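Maltose/maltodextrin transport permease homologue (Bdellovibrio bacteriovorus HD100, PDB 6FFL) binds maltotriose in its maltose/maltodextrin-binding domain, and as a whole probably serves as the permease of an ABC transporter for maltodextrins. Local coordinates at residues T38-E41 / S47-Q50; K202-D207 / K360-S365; A251-I256 / K261-L266; W351-I356 / Q376-Q381. All blocks are in the same frame, centred on the assembly; numbering follows the deposited sequence.

The four contacts are spread over the maltodextrin-binding domain. Contact 1 comes first in the chain, between the end of strand 34-39 and helix 42-54. Contact 2 joins helix 191-205 to helix 346-362, and contact 3 is nested within the loop it closes. Contact 4 closes last. Contacts 2 and 4 share helix 346-362, their segments alternate along the chain, and their centres are about 20 Å apart. Contacts 1 and 3 are on opposite sides of the chain's centre, with centres about 31 Å apart. In contact 3, L266 CD1 packs on W351 CH2 of contact 4 at 3.6 Å. Contacts 1 and 4 bring Y39, W351 and R355, far apart in sequence, to one maltotriose pocket.

Contact 1 of 4, residues T38-E41 / S47-Q50; sequences TYRE and SSFQ
R40 and S48 meet where the chain passes from strand 34-39 into helix 42-54, a strand-to-helix connection of the solute-binding domain. NH1 of R40 donates to OG of S48 over 3.0 Å. The bond is moderately bent, with an angle of 145° at the hydrogen. The hydroxyl oxygen lies at the edge of the guanidinium, close to its plane. The R40 chain is bent at chi2 (-122°), and its CD also passes 3.7 Å from S48 OG. S48 carries its OG between the backbone N and the carbonyl carbon, with chi1 at 77°. From there the hydroxyl can do two jobs: it accepts from R40 and donates to the carbonyl O of E44, one turn back in the helix. E41 is the N-cap of this helix, its OE2 bonded to the backbone N of E43. The two segments bury 77 Å² between them, and the contact is at the surface. R40 also makes a cation-pi contact with W8 of the neighbouring strand 4-9, and its NE forms a long, weak ion pair with E44. On the strand, Y39 belongs to the sugar pocket and touches a glucose unit.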
# COMPACT_ATOMS: atom_id res chain seq x y z
N THR A 38 11.24 15.14 -2.06
CA THR A 38 12.21 14.08 -1.82
C THR A 38 11.48 12.76 -1.72
O THR A 38 10.54 12.64 -0.93
CB THR A 38 13.02 14.33 -0.54
OG1 THR A 38 13.80 15.51 -0.68
CG2 THR A 38 13.94 13.15 -0.25
N TYR A 39 11.91 11.78 -2.52
CA TYR A 39 11.36 10.43 -2.47
C TYR A 39 12.12 9.59 -1.45
O TYR A 39 13.35 9.54 -1.47
CB TYR A 39 11.46 9.75 -3.84
CG TYR A 39 11.13 8.26 -3.75
CD1 TYR A 39 9.81 7.83 -3.74
CD2 TYR A 39 12.13 7.30 -3.64
CE1 TYR A 39 9.49 6.49 -3.63
CE2 TYR A 39 11.82 5.95 -3.54
CZ TYR A 39 10.50 5.56 -3.54
OH TYR A 39 10.17 4.23 -3.44
N ARG A 40 11.38 8.90 -0.59
CA ARG A 40 11.94 7.84 0.24
C ARG A 40 10.99 6.66 0.23
O ARG A 40 9.78 6.85 0.33
CB ARG A 40 12.16 8.30 1.69
CG ARG A 40 12.93 9.59 1.81
CD ARG A 40 14.17 9.40 2.64
NE ARG A 40 15.13 10.48 2.42
CZ ARG A 40 15.33 11.48 3.27
NH1 ARG A 40 14.64 11.55 4.40
NH2 ARG A 40 16.22 12.42 2.98
N GLU A 41 11.55 5.46 0.12
CA GLU A 41 10.71 4.27 0.16
C GLU A 41 9.95 4.24 1.48
O GLU A 41 10.44 4.73 2.50
CB GLU A 41 11.57 3.01 0.01
CG GLU A 41 10.75 1.75 -0.33
CD GLU A 41 10.14 1.06 0.89
OE1 GLU A 41 9.11 0.35 0.72
OE2 GLU A 41 10.69 1.22 2.01
N SER A 47 10.76 6.11 9.05
CA SER A 47 11.82 6.22 10.05
C SER A 47 12.58 7.54 9.91
O SER A 47 12.95 8.15 10.92
CB SER A 47 12.75 5.01 9.94
OG SER A 47 13.47 5.03 8.73
N SER A 48 12.79 8.02 8.68
CA SER A 48 13.55 9.26 8.51
C SER A 48 12.72 10.48 8.92
O SER A 48 13.25 11.44 9.50
CB SER A 48 14.07 9.37 7.07
OG SER A 48 13.07 9.75 6.14
N PHE A 49 11.41 10.48 8.65
CA PHE A 49 10.58 11.57 9.14
C PHE A 49 10.55 11.59 10.67
O PHE A 49 10.67 12.65 11.29
CB PHE A 49 9.15 11.50 8.59
CG PHE A 49 8.31 12.67 9.03
CD1 PHE A 49 8.44 13.90 8.39
CD2 PHE A 49 7.45 12.56 10.10
CE1 PHE A 49 7.71 15.00 8.82
CE2 PHE A 49 6.71 13.66 10.54
CZ PHE A 49 6.84 14.88 9.89
N GLN A 50 10.41 10.41 11.29
CA GLN A 50 10.40 10.36 12.75
C GLN A 50 11.70 10.92 13.31
O GLN A 50 11.69 11.74 14.24
CB GLN A 50 10.17 8.92 13.22
CG GLN A 50 8.78 8.39 12.89
CD GLN A 50 8.54 6.97 13.41
OE1 GLN A 50 7.40 6.59 13.69
NE2 GLN A 50 9.60 6.19 13.52

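Contact 2 of 4, residues K202-D207 / K360-S365; sequences KLRDQD and KVLAGS
R204 and L362 are the residues whose backbones come closest, with CA atoms 9.5 Å apart, so a long side chain has to span the gap. R204 does this. NH1 of R204 donates to the carbonyl O of L362 over 2.9 Å, and the bond is nearly straight at 162°. The donor sits in the carbonyl plane, on a lone pair. The oxygen in turn lies at the edge of the guanidinium, near its plane. CD2 of L362 packs 3.6 Å from the same NH1. The R204 chain starts out with CG trans to the backbone N (chi1 -174°) and bends at chi3, which turns the guanidinium toward D205 as well. NE and NH2 of R204 grip the D205 carboxylate side-on, NE to OD1 at 2.7 Å and NH2 to OD2 at 2.8 Å. The two bonds to D205 probably fix the rotation of the guanidinium. K212 makes a second salt bridge to D205 OD1. On the other side, helix 346-362 finishes in a Schellman motif. G364 takes a positive phi, its N bonds to V361 O, and S365 N bonds to K360 O at 3.0 Å. These bonds take the carbonyls of K360 and V361, while that of L362 receives R204. A water links the next carbonyl back: it accepts from R204 NH2 and donates to V361 O at 2.8 Å. The same two helices also meet through L201, which touches V361 and L362.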
# COMPACT_ATOMS: atom_id res chain seq x y z
N LYS A 202 4.22 -23.28 0.43
CA LYS A 202 3.80 -24.29 -0.54
C LYS A 202 3.89 -23.75 -1.96
O LYS A 202 4.35 -24.45 -2.86
CB LYS A 202 2.37 -24.75 -0.21
CG LYS A 202 1.76 -25.78 -1.16
CD LYS A 202 0.42 -26.25 -0.60
CE LYS A 202 -0.27 -27.25 -1.52
NZ LYS A 202 -0.76 -26.61 -2.77
N LEU A 203 3.46 -22.50 -2.17
CA LEU A 203 3.60 -21.89 -3.49
C LEU A 203 5.05 -21.87 -3.95
O LEU A 203 5.34 -22.09 -5.13
CB LEU A 203 3.04 -20.46 -3.47
CG LEU A 203 1.54 -20.24 -3.25
CD1 LEU A 203 1.22 -18.76 -3.26
CD2 LEU A 203 0.72 -20.98 -4.28
N ARG A 204 5.98 -21.63 -3.02
CA ARG A 204 7.39 -21.50 -3.39
C ARG A 204 8.07 -22.84 -3.56
O ARG A 204 8.87 -23.02 -4.49
CB ARG A 204 8.13 -20.66 -2.34
CG ARG A 204 9.58 -20.31 -2.68
CD ARG A 204 10.34 -19.76 -1.46
NE ARG A 204 10.64 -20.83 -0.51
CZ ARG A 204 11.22 -20.65 0.68
NH1 ARG A 204 11.58 -19.43 1.06
NH2 ARG A 204 11.45 -21.69 1.47
N ASP A 205 7.79 -23.80 -2.68
CA ASP A 205 8.63 -24.99 -2.56
C ASP A 205 7.97 -26.26 -3.07
O ASP A 205 8.66 -27.19 -3.47
CB ASP A 205 9.03 -25.21 -1.10
CG ASP A 205 9.88 -24.07 -0.57
OD1 ASP A 205 10.48 -23.36 -1.40
OD2 ASP A 205 9.94 -23.91 0.67
N GLN A 206 6.64 -26.31 -3.06
CA GLN A 206 5.90 -27.49 -3.47
C GLN A 206 5.30 -27.32 -4.86
O GLN A 206 5.60 -28.08 -5.78
CB GLN A 206 4.83 -27.78 -2.41
CG GLN A 206 3.96 -28.99 -2.65
CD GLN A 206 3.06 -29.26 -1.46
OE1 GLN A 206 3.41 -28.93 -0.32
NE2 GLN A 206 1.89 -29.83 -1.71
N ASP A 207 4.44 -26.31 -5.02
CA ASP A 207 3.90 -26.04 -6.34
C ASP A 207 4.95 -25.40 -7.24
O ASP A 207 4.93 -25.62 -8.46
CB ASP A 207 2.66 -25.15 -6.23
CG ASP A 207 1.64 -25.71 -5.26
OD1 ASP A 207 1.34 -26.92 -5.36
OD2 ASP A 207 1.12 -24.94 -4.42
N LYS A 360 12.58 -15.26 8.86
CA LYS A 360 13.24 -16.45 9.40
C LYS A 360 12.61 -17.72 8.86
O LYS A 360 13.31 -18.72 8.64
CB LYS A 360 13.19 -16.43 10.92
CG LYS A 360 13.98 -15.31 11.57
CD LYS A 360 13.71 -15.32 13.08
CE LYS A 360 14.55 -14.28 13.81
NZ LYS A 360 14.28 -14.33 15.27
N VAL A 361 11.29 -17.73 8.69
CA VAL A 361 10.62 -18.88 8.08
C VAL A 361 11.12 -19.08 6.66
O VAL A 361 11.52 -20.19 6.27
CB VAL A 361 9.10 -18.68 8.09
CG1 VAL A 361 8.42 -19.84 7.37
CG2 VAL A 361 8.59 -18.54 9.49
N LEU A 362 11.08 -18.02 5.85
CA LEU A 362 11.49 -18.15 4.46
C LEU A 362 12.97 -18.49 4.34
O LEU A 362 13.37 -19.16 3.38
CB LEU A 362 11.18 -16.86 3.70
CG LEU A 362 9.68 -16.58 3.56
CD1 LEU A 362 9.46 -15.27 2.85
CD2 LEU A 362 8.97 -17.71 2.83
N ALA A 363 13.79 -18.05 5.30
CA ALA A 363 15.20 -18.43 5.30
C ALA A 363 15.43 -19.85 5.80
O ALA A 363 16.55 -20.35 5.72
CB ALA A 363 16.01 -17.44 6.15
N GLY A 364 14.40 -20.49 6.34
CA GLY A 364 14.50 -21.90 6.70
C GLY A 364 15.00 -22.17 8.10
O GLY A 364 15.46 -23.29 8.37
N SER A 365 14.90 -21.22 9.02
CA SER A 365 15.41 -21.47 10.37
C SER A 365 14.31 -21.62 11.41
O SER A 365 14.60 -22.07 12.52
CB SER A 365 16.38 -20.36 10.79
OG SER A 365 15.71 -19.11 10.89
O HOH W 1 11.86 -22.21 4.40

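Contact 3 of 4, residues A251-I256 / K261-L266; sequences ARIPMI and KWPSPL
The indole of W262 is sandwiched between R252 on one face and M255 on the other. The guanidinium of R252 stands almost upright on the ring, the two planes 83° apart. Its CZ lies 4.5 Å from the centroid of the five-membered ring of W262, a cation-pi contact. CD of the extended R252 chain rests 3.7 Å from the centroid of the six-membered ring, in a CH-pi contact. NH1 of R252 is also near NE1 of W262, but both are donors and no bond forms. The outer nitrogen NH2 of R252 is held by salt bridges to D333 and E336. M255 is bent at chi3 (-69°), which lays CE over the opposite face, 3.6 Å from the centroid of the five-membered ring of W262. Its sulfur stands farther above, a Met-aromatic contact. A platinum ion lies about 2 Å from the M255 side chain. Next along the chain from W262, P263 packs on I253, with CG2 of I253 3.8 Å from CG of P263. One backbone bond joins the segments, I256 N to K261 O at 2.9 Å. A water donates to both I253 O and P263 O. This proline-rich loop carries the chain from strand 248-251 of the four-stranded sheet to strand 266-274 of the larger one, consistent with an interlobe crossover of periplasmic binding proteins.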
# COMPACT_ATOMS: atom_id res chain seq x y z
N ALA A 251 -8.14 -8.57 -10.83
CA ALA A 251 -9.13 -9.45 -10.23
C ALA A 251 -8.87 -9.54 -8.74
O ALA A 251 -7.79 -9.18 -8.26
CB ALA A 251 -9.10 -10.86 -10.85
N ARG A 252 -9.86 -10.04 -8.01
CA ARG A 252 -9.61 -10.38 -6.61
C ARG A 252 -8.46 -11.37 -6.49
O ARG A 252 -8.32 -12.28 -7.32
CB ARG A 252 -10.87 -11.00 -5.99
CG ARG A 252 -12.04 -10.05 -5.86
CD ARG A 252 -13.24 -10.73 -5.24
NE ARG A 252 -14.30 -9.76 -5.00
CZ ARG A 252 -15.48 -10.05 -4.46
NH1 ARG A 252 -15.75 -11.29 -4.09
NH2 ARG A 252 -16.38 -9.08 -4.29
N ILE A 253 -7.65 -11.22 -5.43
CA ILE A 253 -6.76 -12.33 -5.06
C ILE A 253 -7.66 -13.54 -4.86
O ILE A 253 -8.69 -13.43 -4.18
CB ILE A 253 -5.94 -12.01 -3.79
CG1 ILE A 253 -5.00 -10.83 -4.04
CG2 ILE A 253 -5.15 -13.23 -3.33
CD1 ILE A 253 -4.42 -10.24 -2.74
N PRO A 254 -7.36 -14.68 -5.48
CA PRO A 254 -8.35 -15.76 -5.55
C PRO A 254 -8.75 -16.31 -4.18
O PRO A 254 -7.94 -16.37 -3.25
CB PRO A 254 -7.64 -16.83 -6.39
CG PRO A 254 -6.74 -16.05 -7.28
CD PRO A 254 -6.24 -14.89 -6.42
N MET A 255 -10.01 -16.71 -4.09
CA MET A 255 -10.55 -17.31 -2.88
C MET A 255 -9.76 -18.56 -2.50
O MET A 255 -9.38 -19.36 -3.35
CB MET A 255 -12.03 -17.65 -3.11
CG MET A 255 -12.70 -18.56 -2.09
SD MET A 255 -14.37 -19.06 -2.64
CE MET A 255 -15.21 -17.49 -2.50
N ILE A 256 -9.50 -18.72 -1.20
CA ILE A 256 -8.82 -19.93 -0.75
C ILE A 256 -9.77 -21.11 -0.84
O ILE A 256 -10.83 -21.12 -0.20
CB ILE A 256 -8.29 -19.75 0.68
CG1 ILE A 256 -7.38 -18.52 0.73
CG2 ILE A 256 -7.65 -21.05 1.19
CD1 ILE A 256 -6.17 -18.66 -0.20
N LYS A 261 -13.03 -18.53 1.56
CA LYS A 261 -12.92 -17.13 1.92
C LYS A 261 -12.03 -16.39 0.95
O LYS A 261 -10.97 -16.89 0.56
CB LYS A 261 -12.37 -16.95 3.34
CG LYS A 261 -13.04 -17.83 4.40
CD LYS A 261 -14.50 -17.47 4.59
CE LYS A 261 -15.20 -18.47 5.53
NZ LYS A 261 -15.90 -19.61 4.83
N TRP A 262 -12.45 -15.19 0.58
CA TRP A 262 -11.63 -14.29 -0.21
C TRP A 262 -10.55 -13.67 0.66
O TRP A 262 -10.86 -13.11 1.72
CB TRP A 262 -12.49 -13.17 -0.80
CG TRP A 262 -13.48 -13.62 -1.81
CD1 TRP A 262 -14.82 -13.80 -1.63
CD2 TRP A 262 -13.21 -13.96 -3.17
NE1 TRP A 262 -15.40 -14.23 -2.81
CE2 TRP A 262 -14.43 -14.33 -3.76
CE3 TRP A 262 -12.04 -13.97 -3.95
CZ2 TRP A 262 -14.53 -14.71 -5.10
CZ3 TRP A 262 -12.14 -14.35 -5.28
CH2 TRP A 262 -13.37 -14.72 -5.84
N PRO A 263 -9.29 -13.72 0.25
CA PRO A 263 -8.27 -12.89 0.89
C PRO A 263 -8.71 -11.44 0.90
O PRO A 263 -9.30 -10.94 -0.06
CB PRO A 263 -7.03 -13.12 0.03
CG PRO A 263 -7.23 -14.54 -0.49
CD PRO A 263 -8.71 -14.63 -0.76
N SER A 264 -8.46 -10.77 2.02
CA SER A 264 -9.04 -9.46 2.26
C SER A 264 -7.96 -8.40 2.18
O SER A 264 -7.17 -8.25 3.12
CB SER A 264 -9.72 -9.44 3.64
OG SER A 264 -10.45 -8.25 3.82
N PRO A 265 -7.88 -7.64 1.09
CA PRO A 265 -6.87 -6.57 1.01
C PRO A 265 -7.16 -5.49 2.03
O PRO A 265 -8.31 -5.28 2.43
CB PRO A 265 -7.03 -6.04 -0.42
CG PRO A 265 -8.43 -6.35 -0.78
CD PRO A 265 -8.81 -7.62 -0.06
N LEU A 266 -6.10 -4.83 2.50
CA LEU A 266 -6.27 -3.66 3.35
C LEU A 266 -6.55 -2.45 2.47
O LEU A 266 -5.77 -2.15 1.56
CB LEU A 266 -5.03 -3.44 4.21
CG LEU A 266 -4.88 -4.55 5.25
CD1 LEU A 266 -3.49 -4.55 5.85
CD2 LEU A 266 -5.95 -4.41 6.34
O HOH W 2 -9.95 -11.31 -2.64

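Contact 4 of 4, residues W351-I356 / Q376-Q381. With GLC (alpha-D-glucopyranose), chain B.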
# COMPACT_ATOMS: atom_id res chain seq x y z
N TRP A 351 3.40 -5.07 12.15
CA TRP A 351 4.14 -5.17 10.90
C TRP A 351 5.59 -5.57 11.14
O TRP A 351 6.15 -6.41 10.42
CB TRP A 351 4.12 -3.84 10.15
CG TRP A 351 2.82 -3.40 9.57
CD1 TRP A 351 2.29 -2.14 9.67
CD2 TRP A 351 1.91 -4.17 8.77
NE1 TRP A 351 1.09 -2.09 8.99
CE2 TRP A 351 0.84 -3.31 8.43
CE3 TRP A 351 1.89 -5.49 8.30
CZ2 TRP A 351 -0.25 -3.74 7.65
CZ3 TRP A 351 0.81 -5.91 7.53
CH2 TRP A 351 -0.24 -5.03 7.22
N ASP A 352 6.25 -4.91 12.10
CA ASP A 352 7.67 -5.17 12.32
C ASP A 352 7.91 -6.59 12.81
O ASP A 352 8.87 -7.24 12.39
CB ASP A 352 8.24 -4.15 13.30
CG ASP A 352 8.32 -2.75 12.70
OD1 ASP A 352 8.35 -2.63 11.46
OD2 ASP A 352 8.35 -1.77 13.47
N SER A 353 7.06 -7.08 13.72
CA SER A 353 7.20 -8.45 14.20
C SER A 353 6.93 -9.47 13.09
O SER A 353 7.67 -10.45 12.96
CB SER A 353 6.24 -8.69 15.37
OG SER A 353 6.40 -10.00 15.90
N LEU A 354 5.88 -9.24 12.30
CA LEU A 354 5.59 -10.16 11.20
C LEU A 354 6.75 -10.24 10.22
O LEU A 354 7.10 -11.33 9.74
CB LEU A 354 4.31 -9.73 10.49
CG LEU A 354 2.99 -10.01 11.19
CD1 LEU A 354 1.86 -9.36 10.39
CD2 LEU A 354 2.78 -11.53 11.31
N ARG A 355 7.38 -9.11 9.91
CA ARG A 355 8.46 -9.14 8.94
C ARG A 355 9.65 -9.93 9.47
O ARG A 355 10.24 -10.74 8.74
CB ARG A 355 8.90 -7.73 8.56
CG ARG A 355 9.84 -7.69 7.35
CD ARG A 355 10.40 -6.29 7.12
NE ARG A 355 9.35 -5.33 6.76
CZ ARG A 355 8.88 -4.40 7.58
NH1 ARG A 355 9.36 -4.27 8.81
NH2 ARG A 355 7.92 -3.58 7.15
N ILE A 356 10.01 -9.71 10.73
CA ILE A 356 11.13 -10.43 11.33
C ILE A 356 10.88 -11.93 11.31
O ILE A 356 11.73 -12.72 10.87
CB ILE A 356 11.38 -9.92 12.76
CG1 ILE A 356 11.95 -8.51 12.73
CG2 ILE A 356 12.31 -10.88 13.54
CD1 ILE A 356 11.78 -7.78 14.05
N GLN A 376 3.62 -13.03 17.91
CA GLN A 376 2.78 -12.47 18.96
C GLN A 376 3.63 -11.96 20.12
O GLN A 376 3.41 -10.84 20.62
CB GLN A 376 1.79 -13.53 19.45
CG GLN A 376 0.80 -13.03 20.52
CD GLN A 376 -0.17 -11.99 19.98
OE1 GLN A 376 -0.40 -11.91 18.78
NE2 GLN A 376 -0.76 -11.20 20.88
N ILE A 377 4.59 -12.76 20.58
CA ILE A 377 5.39 -12.36 21.74
C ILE A 377 6.17 -11.09 21.44
O ILE A 377 6.19 -10.16 22.25
CB ILE A 377 6.32 -13.51 22.19
CG1 ILE A 377 5.51 -14.68 22.74
CG2 ILE A 377 7.32 -13.00 23.26
CD1 ILE A 377 6.27 -16.01 22.73
N THR A 378 6.80 -11.04 20.27
CA THR A 378 7.62 -9.88 19.90
C THR A 378 6.76 -8.63 19.72
O THR A 378 7.17 -7.54 20.14
CB THR A 378 8.41 -10.20 18.63
OG1 THR A 378 9.37 -11.23 18.92
CG2 THR A 378 9.13 -8.97 18.11
N ALA A 379 5.58 -8.78 19.13
CA ALA A 379 4.69 -7.63 18.94
C ALA A 379 4.26 -7.06 20.29
O ALA A 379 4.27 -5.84 20.49
CB ALA A 379 3.47 -8.02 18.12
N GLU A 380 3.89 -7.95 21.22
CA GLU A 380 3.48 -7.49 22.54
C GLU A 380 4.63 -6.80 23.26
O GLU A 380 4.43 -5.79 23.93
CB GLU A 380 2.95 -8.66 23.38
CG GLU A 380 1.57 -9.17 22.96
CD GLU A 380 1.19 -10.47 23.66
OE1 GLU A 380 2.09 -11.10 24.27
OE2 GLU A 380 0.01 -10.87 23.60
N GLN A 381 5.85 -7.34 23.11
CA GLN A 381 7.00 -6.69 23.73
C GLN A 381 7.25 -5.31 23.13
O GLN A 381 7.51 -4.34 23.86
CB GLN A 381 8.25 -7.57 23.60
CG GLN A 381 9.49 -6.96 24.26
CD GLN A 381 9.35 -6.77 25.77
OE1 GLN A 381 8.85 -7.65 26.47
NE2 GLN A 381 9.79 -5.62 26.27
C1 GLC B . 2.29 -1.15 4.38
C2 GLC B . 2.20 -0.17 5.55
C3 GLC B . 3.58 -0.03 6.21
C4 GLC B . 4.08 -1.40 6.65
C5 GLC B . 4.10 -2.36 5.45
C6 GLC B . 4.40 -3.78 5.92
O2 GLC B . 1.72 1.11 5.11
O3 GLC B . 3.49 0.82 7.37
O4 GLC B . 5.41 -1.26 7.18
O5 GLC B . 2.80 -2.40 4.86
O6 GLC B . 4.69 -4.67 4.82
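S353 holds its OG trans to the backbone N (chi1 -177°), which aims the hydroxyl at T378 and A379 of the next helix. T378 has chi1 at -67°, and this turns its OG1 back to the carbonyl O of Q374 and leaves CB and CG2 to face the serine. S353, T378 and R355 each occur in two conformers, and the contacts given hold for one of them. OG of S353 lies 3.4 Å from CB of T378. CB of S353 meets CB of A379 at 4.0 Å. These side chains are small, so the helices come close, with CA atoms of S353 and A379 5.4 Å apart. The S353 hydroxyl bonds to the carbonyl O of A375, just before 376-381, and D352 OD2 to Q382 NE2. Both tie helix 346-362 to helix 368-384, though no bond runs between the two segments themselves. W351 and R355 point to the sugar. One face of the W351 ring lies against a glucose unit of the bound maltotriose, with CD1 3.6 Å from C4 and the glucose C6 atom also over that face. NH2 of R355 lies 3.4 Å from the glucose O4 atom, which is at the edge of the guanidinium. NH1 of R355 forms a salt bridge to D352 OD1 at 3.3 Å, and NH2 pairs with E43 and E163. These two glutamates also bond the sugar, as do D67, R348 and the backbone N of F165. An aromatic face against the sugar, with charged groups at its hydroxyls, is typical of a maltodextrin-binding pocket.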